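Local atomic coordinates of N-acetyltransferase domain-containing protein (Deinococcus radiodurans, PDB entry 3S6F), a protein that binds coenzyme A and probably acts as an N-acetyltransferase of the GNAT family, with its acceptor substrate not established. Residues G62-L67 / A74-L79. Sequence-based numbering, arbitrary orientation.
Sequences GFVNAL and ASIPLL. With COA (coenzyme A), chain B.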
ATOM      1  N   GLY A  62      15.691   3.770  13.727  1.00  8.73           N
ATOM      2  CA  GLY A  62      14.335   4.047  13.254  1.00  8.07           C
ATOM      3  C   GLY A  62      14.262   3.735  11.806  1.00  7.98           C
ATOM      4  O   GLY A  62      15.266   3.885  11.085  1.00  8.68           O
ATOM      5  N   PHE A  63      13.075   3.351  11.323  1.00  7.60           N
ATOM      6  CA  PHE A  63      12.897   3.127   9.887  1.00  7.78           C
ATOM      7  C   PHE A  63      11.466   3.350   9.531  1.00  7.24           C
ATOM      8  O   PHE A  63      10.549   3.302  10.361  1.00  7.52           O
ATOM      9  CB  PHE A  63      13.358   1.725   9.429  1.00  8.08           C
ATOM     10  CG  PHE A  63      12.386   0.615   9.751  1.00  8.43           C
ATOM     11  CD1 PHE A  63      12.344   0.037  10.987  1.00  8.62           C
ATOM     12  CD2 PHE A  63      11.481   0.215   8.789  1.00  9.03           C
ATOM     13  CE1 PHE A  63      11.417  -0.942  11.269  1.00 10.44           C
ATOM     14  CE2 PHE A  63      10.585  -0.795   9.062  1.00  9.55           C
ATOM     15  CZ  PHE A  63      10.530  -1.341  10.303  1.00 10.07           C
ATOM     16  N   VAL A  64      11.242   3.543   8.233  1.00  7.40           N
ATOM     17  CA  VAL A  64       9.911   3.578   7.618  1.00  6.88           C
ATOM     18  C   VAL A  64      10.065   3.001   6.220  1.00  7.32           C
ATOM     19  O   VAL A  64      11.073   3.255   5.540  1.00  7.48           O
ATOM     20  CB  VAL A  64       9.352   5.006   7.585  1.00  6.92           C
ATOM     21  CG1 VAL A  64      10.248   5.974   6.805  1.00  9.07           C
ATOM     22  CG2 VAL A  64       7.929   5.057   7.086  1.00  8.61           C
ATOM     23  N   ASN A  65       9.072   2.246   5.763  1.00  6.76           N
ATOM     24  CA  ASN A  65       9.075   1.751   4.394  1.00  6.81           C
ATOM     25  C   ASN A  65       7.812   2.169   3.666  1.00  7.32           C
ATOM     26  O   ASN A  65       6.829   2.596   4.273  1.00  7.80           O
ATOM     27  CB  ASN A  65       9.277   0.225   4.311  1.00  7.47           C
ATOM     28  CG  ASN A  65       8.083  -0.582   4.836  1.00  7.11           C
ATOM     29  OD1 ASN A  65       7.382  -0.139   5.738  1.00  8.34           O
ATOM     30  ND2 ASN A  65       7.934  -1.805   4.312  1.00  8.90           N
ATOM     31  N   ALA A  66       7.812   1.976   2.344  1.00  6.80           N
ATOM     32  CA  ALA A  66       6.659   2.331   1.540  1.00  6.83           C
ATOM     33  C   ALA A  66       6.592   1.432   0.312  1.00  7.11           C
ATOM     34  O   ALA A  66       7.620   1.089  -0.305  1.00  8.18           O
ATOM     35  CB  ALA A  66       6.658   3.799   1.125  1.00  8.64           C
ATOM     36  N   LEU A  67       5.359   1.132  -0.065  1.00  7.10           N
ATOM     37  CA  LEU A  67       5.008   0.494  -1.338  1.00  7.03           C
ATOM     38  C   LEU A  67       4.517   1.587  -2.257  1.00  7.35           C
ATOM     39  O   LEU A  67       3.890   2.546  -1.799  1.00  7.89           O
ATOM     40  CB  LEU A  67       3.884  -0.525  -1.117  1.00  7.53           C
ATOM     41  CG  LEU A  67       4.034  -1.454   0.097  1.00  7.89           C
ATOM     42  CD1 LEU A  67       2.798  -2.362   0.196  1.00  9.90           C
ATOM     43  CD2 LEU A  67       5.348  -2.250   0.114  1.00  9.27           C
ATOM     44  N   ALA A  74       0.650   5.085  -3.111  1.00  7.58           N
ATOM     45  CA  ALA A  74       1.627   4.534  -2.224  1.00  7.80           C
ATOM     46  C   ALA A  74       0.980   4.206  -0.889  1.00  7.82           C
ATOM     47  O   ALA A  74      -0.040   4.776  -0.496  1.00  8.17           O
ATOM     48  CB  ALA A  74       2.802   5.485  -2.029  1.00  9.07           C
ATOM     49  N   SER A  75       1.576   3.261  -0.166  0.54  7.56           N
ATOM     50  CA  SER A  75       1.175   3.000   1.201  0.54  7.74           C
ATOM     51  C   SER A  75       2.384   2.736   2.074  0.54  7.69           C
ATOM     52  O   SER A  75       3.433   2.304   1.606  0.54  8.48           O
ATOM     53  CB  SER A  75       0.201   1.834   1.293  0.54  7.42           C
ATOM     54  OG  SER A  75       0.857   0.600   0.959  0.54  9.63           O
ATOM     55  N   ILE A  76       2.214   2.985   3.368  1.00  7.29           N
ATOM     56  CA  ILE A  76       3.306   2.948   4.351  1.00  7.54           C
ATOM     57  C   ILE A  76       3.052   1.819   5.343  1.00  7.35           C
ATOM     58  O   ILE A  76       2.279   2.003   6.274  1.00  8.70           O
ATOM     59  CB  ILE A  76       3.475   4.300   5.055  1.00  8.05           C
ATOM     60  CG1 ILE A  76       3.823   5.392   3.953  1.00 11.08           C
ATOM     61  CG2 ILE A  76       4.566   4.224   6.135  1.00  8.79           C
ATOM     62  CD1 ILE A  76       3.826   6.833   4.400  1.00 12.46           C
ATOM     63  N   PRO A  77       3.636   0.628   5.125  1.00  7.44           N
ATOM     64  CA  PRO A  77       3.319  -0.480   6.018  1.00  7.71           C
ATOM     65  C   PRO A  77       3.838  -0.362   7.436  1.00  7.45           C
ATOM     66  O   PRO A  77       3.157  -0.777   8.374  1.00  9.75           O
ATOM     67  CB  PRO A  77       3.942  -1.700   5.292  1.00  8.72           C
ATOM     68  CG  PRO A  77       4.011  -1.292   3.847  1.00  8.67           C
ATOM     69  CD  PRO A  77       4.352   0.175   3.915  1.00  7.86           C
ATOM     70  N   LEU A  78       5.077   0.100   7.573  1.00  7.35           N
ATOM     71  CA  LEU A  78       5.817   0.063   8.839  1.00  7.82           C
ATOM     72  C   LEU A  78       6.491   1.379   9.126  1.00  7.37           C
ATOM     73  O   LEU A  78       7.142   1.956   8.249  1.00  8.04           O
ATOM     74  CB  LEU A  78       6.882  -1.037   8.812  1.00  9.12           C
ATOM     75  CG  LEU A  78       6.441  -2.472   8.541  1.00  9.48           C
ATOM     76  CD1 LEU A  78       7.675  -3.346   8.277  1.00 11.14           C
ATOM     77  CD2 LEU A  78       5.567  -3.029   9.679  1.00 11.86           C
ATOM     78  N   LEU A  79       6.398   1.819  10.372  1.00  7.40           N
ATOM     79  CA  LEU A  79       7.126   2.959  10.919  1.00  7.95           C
ATOM     80  C   LEU A  79       7.493   2.589  12.345  1.00  7.65           C
ATOM     81  O   LEU A  79       6.600   2.283  13.139  1.00  9.37           O
ATOM     82  CB  LEU A  79       6.262   4.222  10.902  1.00  8.47           C
ATOM     83  CG  LEU A  79       6.812   5.441  11.656  1.00  9.06           C
ATOM     84  CD1 LEU A  79       8.032   6.028  10.948  1.00 10.28           C
ATOM     85  CD2 LEU A  79       5.711   6.478  11.869  1.00 10.48           C
TER
HETATM   86  N1A COA B 200      -0.097   6.647  22.081  0.50 19.17           N
HETATM   87  C2A COA B 200      -0.286   8.006  22.215  0.50 18.02           C
HETATM   88  N3A COA B 200       0.516   8.921  21.572  0.50 17.18           N
HETATM   89  C4A COA B 200       1.532   8.453  20.804  0.50 14.87           C
HETATM   90  C5A COA B 200       1.762   7.086  20.677  0.50 17.28           C
HETATM   91  C6A COA B 200       0.920   6.169  21.302  0.50 19.22           C
HETATM   92  N6A COA B 200       1.081   4.846  21.171  0.50 20.54           N
HETATM   93  N7A COA B 200       2.839   6.934  19.861  0.50 16.85           N
HETATM   94  C8A COA B 200       3.273   8.162  19.505  0.50 15.64           C
HETATM   95  N9A COA B 200       2.480   9.113  20.081  0.50 15.18           N
HETATM   96  C1B COA B 200       2.575  10.562  19.915  0.50 14.74           C
HETATM   97  C2B COA B 200       2.857  11.278  21.229  0.50 14.37           C
HETATM   98  O2B COA B 200       2.204  12.505  21.134  0.50 16.48           O
HETATM   99  C3B COA B 200       4.357  11.527  21.236  0.50 13.59           C
HETATM  100  O3B COA B 200       4.762  12.617  22.045  0.50 14.42           O
HETATM  101  P3B COA B 200       5.321  12.361  23.548  0.50 15.64           P
HETATM  102  O7A COA B 200       4.212  11.667  24.297  0.50 17.04           O
HETATM  103  O8A COA B 200       6.541  11.482  23.448  0.50 15.62           O
HETATM  104  O9A COA B 200       5.633  13.738  24.083  0.50 19.60           O
HETATM  105  C4B COA B 200       4.572  11.763  19.750  0.50 11.99           C
HETATM  106  O4B COA B 200       3.664  10.892  19.088  0.50 13.84           O
HETATM  107  C5B COA B 200       5.993  11.481  19.297  0.50 10.82           C
HETATM  108  O5B COA B 200       6.184  12.049  18.014  0.50  9.28           O
HETATM  109  P1A COA B 200       7.674  11.997  17.393  0.50 11.56           P
HETATM  110  O1A COA B 200       7.593  12.763  16.121  0.50 11.15           O
HETATM  111  O2A COA B 200       8.727  12.387  18.390  0.50 11.63           O
HETATM  112  O3A COA B 200       7.764  10.451  17.007  0.50 10.54           O
HETATM  113  P2A COA B 200       8.581   9.275  17.733  0.50 11.05           P
HETATM  114  O4A COA B 200       8.284   9.273  19.184  0.50 10.89           O
HETATM  115  O5A COA B 200      10.003   9.375  17.303  0.50 11.37           O
HETATM  116  O6A COA B 200       7.930   8.037  16.979  0.50 11.13           O
HETATM  117  CBP COA B 200       6.212   6.397  16.711  0.50 10.60           C
HETATM  118  CCP COA B 200       6.513   7.869  16.941  0.50 10.04           C
HETATM  119  CDP COA B 200       6.869   5.944  15.394  0.50 12.12           C
HETATM  120  CEP COA B 200       4.682   6.214  16.596  0.50 11.66           C
HETATM  121  CAP COA B 200       6.777   5.643  17.929  0.50 11.19           C
HETATM  122  OAP COA B 200       5.993   5.887  19.083  0.50 12.80           O
HETATM  123  C9P COA B 200       6.804   4.154  17.674  0.50 13.54           C
HETATM  124  O9P COA B 200       7.836   3.595  17.054  0.50  7.74           O
HETATM  125  N8P COA B 200       5.821   3.384  18.121  0.50 12.74           N
HETATM  126  C7P COA B 200       5.803   1.943  17.899  0.50 13.36           C
HETATM  127  C6P COA B 200       5.426   1.535  16.468  0.50 13.04           C
HETATM  128  C5P COA B 200       4.219   2.299  16.003  0.50 14.26           C
HETATM  129  O5P COA B 200       3.229   2.381  16.736  0.50 15.80           O
HETATM  130  N4P COA B 200       4.307   2.838  14.778  0.50 15.49           N
HETATM  131  C3P COA B 200       3.174   3.387  14.074  0.50 18.50           C
HETATM  132  C2P COA B 200       2.777   2.398  12.979  0.50 22.34           C
HETATM  133  S1P COA B 200       2.031   0.865  13.630  0.50 29.05           S
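Strands 60-68 and 73-81 pair here as an antiparallel beta hairpin in the middle of the GNAT sheet, and the second strand is interrupted by a bulge around Pro77. Before the interruption, Leu67 and Ser75 form a hydrogen-bonded pair, with Leu67 N to Ser75 O at 2.8 Å and Ser75 N to Leu67 O at 2.9 Å. Beyond it the register has shifted by one residue, and Val64 faces Leu79 as a non-hydrogen-bonded pair.

Asn65 bridges the break. Its backbone N donates to Leu78 O (3.2 Å) in the carbonyl plane, while chi1 of 69° places the amide between its own backbone N and carbonyl carbon, where OD1 accepts a weak, bent bond from Leu78 N (3.0 Å, 130° at the hydrogen). Pro77, which has no N-H to offer, lays CD against Asn65 O at 3.5 Å; that buried carbonyl has no hydrogen-bond partner, although Ile76 CA makes a CA-H...O contact with it.

On one face Val64 CG2 meets Ile76 CG2 (3.6 Å) beneath helix 90-102. On the other, Leu78 CD1 reaches the Phe63 ring at its edge, and Leu67 CG packs on Pro77 CG (3.8 Å).

The bulge is characteristic of the GNAT fold, where it accompanies the strand's parting from the parallel strand, here 107-112. Leu79 O accepts a hydrogen bond from N4P of coenzyme A (2.9 Å); with Val81 N also bonded to the cofactor, the pantetheine arm lies along the strand much as in other GNAT enzymes.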